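Local coordinates for type IV pilus secretin PilQ family protein (Vibrio cholerae, PDB 6W6M) that probably forms the ring-shaped outer-membrane channel through which the type IV competence pilus passes in natural DNA uptake, at residues Q469-P472 with L476-D479; T508-N513 with V518-I523. One frame throughout, in Å; residues are numbered along the deposited sequence.

Interaction 1 of 2, residues Q469-P472 with L476-D479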
loop_
_atom_site.group_PDB
_atom_site.type_symbol
_atom_site.label_atom_id
_atom_site.label_comp_id
_atom_site.label_asym_id
_atom_site.label_seq_id
_atom_site.Cartn_x
_atom_site.Cartn_y
_atom_site.Cartn_z
ATOM N N GLN A 469 23.216 29.642 35.882
ATOM C CA GLN A 469 23.633 28.812 37.007
ATOM C C GLN A 469 24.570 29.617 37.895
ATOM O O GLN A 469 25.559 30.164 37.411
ATOM C CB GLN A 469 24.325 27.532 36.529
ATOM C CG GLN A 469 24.824 26.657 37.656
ATOM C CD GLN A 469 25.526 25.397 37.194
ATOM O OE1 GLN A 469 25.097 24.738 36.255
ATOM N NE2 GLN A 469 26.611 25.054 37.864
ATOM N N ILE A 470 24.270 29.676 39.187
ATOM C CA ILE A 470 25.043 30.450 40.154
ATOM C C ILE A 470 26.061 29.535 40.823
ATOM O O ILE A 470 25.720 28.433 41.261
ATOM C CB ILE A 470 24.131 31.102 41.203
ATOM C CG1 ILE A 470 23.238 32.148 40.561
ATOM C CG2 ILE A 470 24.953 31.734 42.295
ATOM C CD1 ILE A 470 22.156 32.633 41.461
ATOM N N THR A 471 27.302 29.992 40.911
ATOM C CA THR A 471 28.419 29.266 41.501
ATOM C C THR A 471 28.863 29.929 42.803
ATOM O O THR A 471 28.436 31.039 43.127
ATOM C CB THR A 471 29.575 29.201 40.502
ATOM O OG1 THR A 471 30.261 30.453 40.480
ATOM C CG2 THR A 471 29.062 28.882 39.117
ATOM N N PRO A 472 29.725 29.268 43.593
ATOM C CA PRO A 472 30.059 29.826 44.919
ATOM C C PRO A 472 30.803 31.149 44.888
ATOM O O PRO A 472 30.466 32.053 45.660
ATOM C CB PRO A 472 30.909 28.720 45.550
ATOM C CG PRO A 472 30.526 27.505 44.853
ATOM C CD PRO A 472 30.267 27.907 43.451
ATOM N N LEU A 476 28.608 33.452 37.320
ATOM C CA LEU A 476 27.529 32.803 36.593
ATOM C C LEU A 476 28.077 32.019 35.411
ATOM O O LEU A 476 29.029 32.443 34.754
ATOM C CB LEU A 476 26.517 33.824 36.069
ATOM C CG LEU A 476 25.451 34.512 36.917
ATOM C CD1 LEU A 476 24.602 33.502 37.617
ATOM C CD2 LEU A 476 26.043 35.496 37.889
ATOM N N VAL A 477 27.456 30.880 35.135
ATOM C CA VAL A 477 27.677 30.124 33.909
ATOM C C VAL A 477 26.391 30.252 33.106
ATOM O O VAL A 477 25.322 29.857 33.576
ATOM C CB VAL A 477 28.022 28.653 34.172
ATOM C CG1 VAL A 477 28.117 27.903 32.870
ATOM C CG2 VAL A 477 29.307 28.533 34.939
ATOM N N LEU A 478 26.477 30.806 31.901
ATOM C CA LEU A 478 25.298 31.067 31.085
ATOM C C LEU A 478 25.312 30.220 29.823
ATOM O O LEU A 478 26.304 30.225 29.087
ATOM C CB LEU A 478 25.216 32.546 30.713
ATOM C CG LEU A 478 25.007 33.587 31.814
ATOM C CD1 LEU A 478 25.105 34.967 31.238
ATOM C CD2 LEU A 478 23.687 33.414 32.510
ATOM N N ASP A 479 24.206 29.515 29.565
ATOM C CA ASP A 479 23.951 28.889 28.238
ATOM C C ASP A 479 23.079 29.819 27.388
ATOM O O ASP A 479 21.895 29.981 27.724
ATOM C CB ASP A 479 23.276 27.523 28.387
ATOM C CG ASP A 479 24.222 26.417 28.820
ATOM O OD1 ASP A 479 25.444 26.588 28.642
ATOM O OD2 ASP A 479 23.727 25.394 29.332
#

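Interaction 2 of 2, residues T508-N513 with V518-I523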
loop_
_atom_site.group_PDB
_atom_site.type_symbol
_atom_site.label_atom_id
_atom_site.label_comp_id
_atom_site.label_asym_id
_atom_site.label_seq_id
_atom_site.Cartn_x
_atom_site.Cartn_y
_atom_site.Cartn_z
ATOM N N THR A 508 26.343 30.202 22.620
ATOM C CA THR A 508 27.574 29.921 23.350
ATOM C C THR A 508 27.272 29.427 24.755
ATOM O O THR A 508 26.120 29.346 25.186
ATOM C CB THR A 508 28.482 31.160 23.467
ATOM O OG1 THR A 508 27.800 32.226 24.139
ATOM C CG2 THR A 508 28.938 31.629 22.127
ATOM N N GLN A 509 28.349 29.117 25.468
ATOM C CA GLN A 509 28.346 28.962 26.915
ATOM C C GLN A 509 29.496 29.788 27.461
ATOM O O GLN A 509 30.630 29.630 27.019
ATOM C CB GLN A 509 28.489 27.499 27.319
ATOM C CG GLN A 509 28.348 27.274 28.799
ATOM C CD GLN A 509 28.323 25.815 29.160
ATOM O OE1 GLN A 509 28.321 24.950 28.295
ATOM N NE2 GLN A 509 28.306 25.532 30.444
ATOM N N VAL A 510 29.207 30.686 28.398
ATOM C CA VAL A 510 30.234 31.567 28.942
ATOM C C VAL A 510 30.172 31.579 30.463
ATOM O O VAL A 510 29.232 31.082 31.079
ATOM C CB VAL A 510 30.136 33.009 28.402
ATOM C CG1 VAL A 510 30.386 33.035 26.910
ATOM C CG2 VAL A 510 28.796 33.632 28.756
ATOM N N LEU A 511 31.199 32.182 31.057
ATOM C CA LEU A 511 31.403 32.245 32.501
ATOM C C LEU A 511 31.779 33.677 32.848
ATOM O O LEU A 511 32.833 34.158 32.429
ATOM C CB LEU A 511 32.488 31.265 32.956
ATOM C CG LEU A 511 33.203 31.608 34.266
ATOM C CD1 LEU A 511 32.223 31.599 35.429
ATOM C CD2 LEU A 511 34.352 30.643 34.520
ATOM N N VAL A 512 30.924 34.363 33.598
ATOM C CA VAL A 512 31.035 35.808 33.766
ATOM C C VAL A 512 30.790 36.191 35.222
ATOM O O VAL A 512 29.973 35.579 35.913
ATOM C CB VAL A 512 30.063 36.530 32.797
ATOM C CG1 VAL A 512 28.639 36.178 33.119
ATOM C CG2 VAL A 512 30.239 38.027 32.814
ATOM N N ASN A 513 31.514 37.206 35.693
ATOM C CA ASN A 513 31.366 37.679 37.064
ATOM C C ASN A 513 29.971 38.256 37.283
ATOM O O ASN A 513 29.211 38.487 36.345
ATOM C CB ASN A 513 32.421 38.725 37.394
ATOM C CG ASN A 513 33.819 38.170 37.382
ATOM O OD1 ASN A 513 34.030 36.972 37.527
ATOM N ND2 ASN A 513 34.794 39.049 37.219
ATOM N N VAL A 518 30.433 41.408 29.379
ATOM C CA VAL A 518 31.419 40.786 28.506
ATOM C C VAL A 518 30.901 40.892 27.083
ATOM O O VAL A 518 29.690 40.956 26.868
ATOM C CB VAL A 518 31.694 39.312 28.869
ATOM C CG1 VAL A 518 32.303 39.212 30.232
ATOM C CG2 VAL A 518 30.442 38.494 28.802
ATOM N N VAL A 519 31.807 40.941 26.116
ATOM C CA VAL A 519 31.410 40.893 24.714
ATOM C C VAL A 519 31.481 39.448 24.236
ATOM O O VAL A 519 32.511 38.786 24.366
ATOM C CB VAL A 519 32.272 41.832 23.853
ATOM C CG1 VAL A 519 33.711 41.411 23.870
ATOM C CG2 VAL A 519 31.737 41.934 22.436
ATOM N N LEU A 520 30.363 38.944 23.722
ATOM C CA LEU A 520 30.277 37.550 23.313
ATOM C C LEU A 520 30.890 37.340 21.940
ATOM O O LEU A 520 31.516 36.315 21.683
ATOM C CB LEU A 520 28.823 37.088 23.304
ATOM C CG LEU A 520 28.063 37.033 24.619
ATOM C CD1 LEU A 520 26.620 36.696 24.354
ATOM C CD2 LEU A 520 28.685 36.010 25.521
ATOM N N GLY A 521 30.673 38.279 21.030
ATOM C CA GLY A 521 31.225 38.187 19.700
ATOM C C GLY A 521 30.894 39.422 18.898
ATOM O O GLY A 521 30.200 40.331 19.360
ATOM N N GLY A 522 31.403 39.439 17.677
ATOM C CA GLY A 522 31.143 40.538 16.772
ATOM C C GLY A 522 31.615 40.187 15.387
ATOM O O GLY A 522 32.278 39.175 15.172
ATOM N N ILE A 523 31.250 41.041 14.442
ATOM C CA ILE A 523 31.686 40.892 13.057
ATOM C C ILE A 523 32.096 42.257 12.534
ATOM O O ILE A 523 31.396 43.247 12.750
ATOM C CB ILE A 523 30.601 40.264 12.158
ATOM C CG1 ILE A 523 30.322 38.826 12.568
ATOM C CG2 ILE A 523 31.033 40.273 10.711
ATOM C CD1 ILE A 523 29.119 38.229 11.931
#

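Interaction 1 of 2, residues Q469-P472 with L476-D479
The carbonyl oxygen of Q469 takes the backbone N-H of V477 in a nearly straight hydrogen bond: N to O is 3.0 Å, the angle at the hydrogen is 167°, and the donor lies in the carbonyl plane. L476 CA also approaches Q469 O, in a CA-H...O contact of 3.4 Å. The next rung, I470 opposite L476, is an antiparallel non-hydrogen-bonded pair with CA atoms 4.9 Å apart. Here the two aliphatic chains lie side by side and point the same way, I470 CG1 meeting L476 CD1 at 3.5 Å. In L476, chi1 of -77° and chi2 of -55° bring CD1 back toward I470; CD1 also lies 3.5 Å from Q469 O, so the branch covers the flank of the bonded oxygen. On the other face of the hairpin T471 and V477 cross at about a right angle; their CG2 methyls make a looser contact at 4.2 Å. T471 points this methyl across while its OG1 hydrogen-bonds the backbone O of R475, the first residue after the turn 472-474. Q469 runs out extended on the same face, with OE1 in a weak hydrogen bond to K431 NZ. Farther out, strand 496-513 flanks L476 and L478, while A262 and F261 of a neighbouring subunit pack on Q469 and T471. The contact is the turn end of the hairpin formed by strands 456-471 and 475-493. Its chemistry divides the work: the backbone bond, continued by that of D479 with T467, helps set the pairing, I470 and L476 make an apolar pair on one face, and the T471 OG1 to R475 O bond spans the turn.

Interaction 2 of 2, residues T508-N513 with V518-I523
T508 meets L520 at the start of the contact, its OG1 standing 4.1 Å from L520 CD2, the side chains crossing at a slant; this is van der Waals contact, not polar bonding. The side chain of Q509 turns away, against V477 and D479; its backbone O accepts a hydrogen bond from T429 OG1 of a neighbouring subunit. V510 points back across and presents both methyls to the same leucine branch: CG1 lies 3.7 Å and CG2 4.0 Å from L520 CD2, with the side chains at about a right angle. In L520, with CG anti to the carbonyl carbon (chi1 -65°) and CD1 continuing the chain, CD2 is the branch turned toward T508 and V510. V512 sends CG2 against V518, 3.5 Å from CG1 and 4.0 Å from CG2; with CG2 anti to the backbone N (chi1 63°), this methyl meets the fork of the second valine. At N513 the strand ends, ND2 hydrogen-bonding E516 OE2 in the connection to V518. No hydrogen bond joins the segments, whose axes come within 9.4 Å of each other at 168°: they are antiparallel, but meet through side chains and belong to different sheets. Strand 496-513 is the outermost strand, within this chain, of a four-stranded sheet, beside strand 475-493, whose L480 touches V510 and L520. Strand 518-534 lies in the larger sheet beside strand 549-568, where I562, V564 and P566 extend the apolar layer, and at G522 and I523 it pairs antiparallel with a strand of a neighbouring subunit, so the sheet runs on across the interface, consistent with the double-walled beta barrel of secretins.

In the fold
From the N terminus, strand 456-471 turns at 472-474 into strand 475-493, and interaction 1 closes that short loop. Strand 475-493 leads into strand 496-513, which returns alongside it; the chain then turns through 514-517 into strand 518-534, and interaction 2 closes this second turn. The two contacts are in series, neither nested nor crossed, with centres about 13 Å apart. They meet through neighbouring strands of one sheet: L478 N to V510 O and L476 N to V512 O, each 2.9 Å, are probable hydrogen bonds. Interaction 1 thus lies within the four-stranded sheet, whereas interaction 2 joins its last strand to the larger barrel sheet.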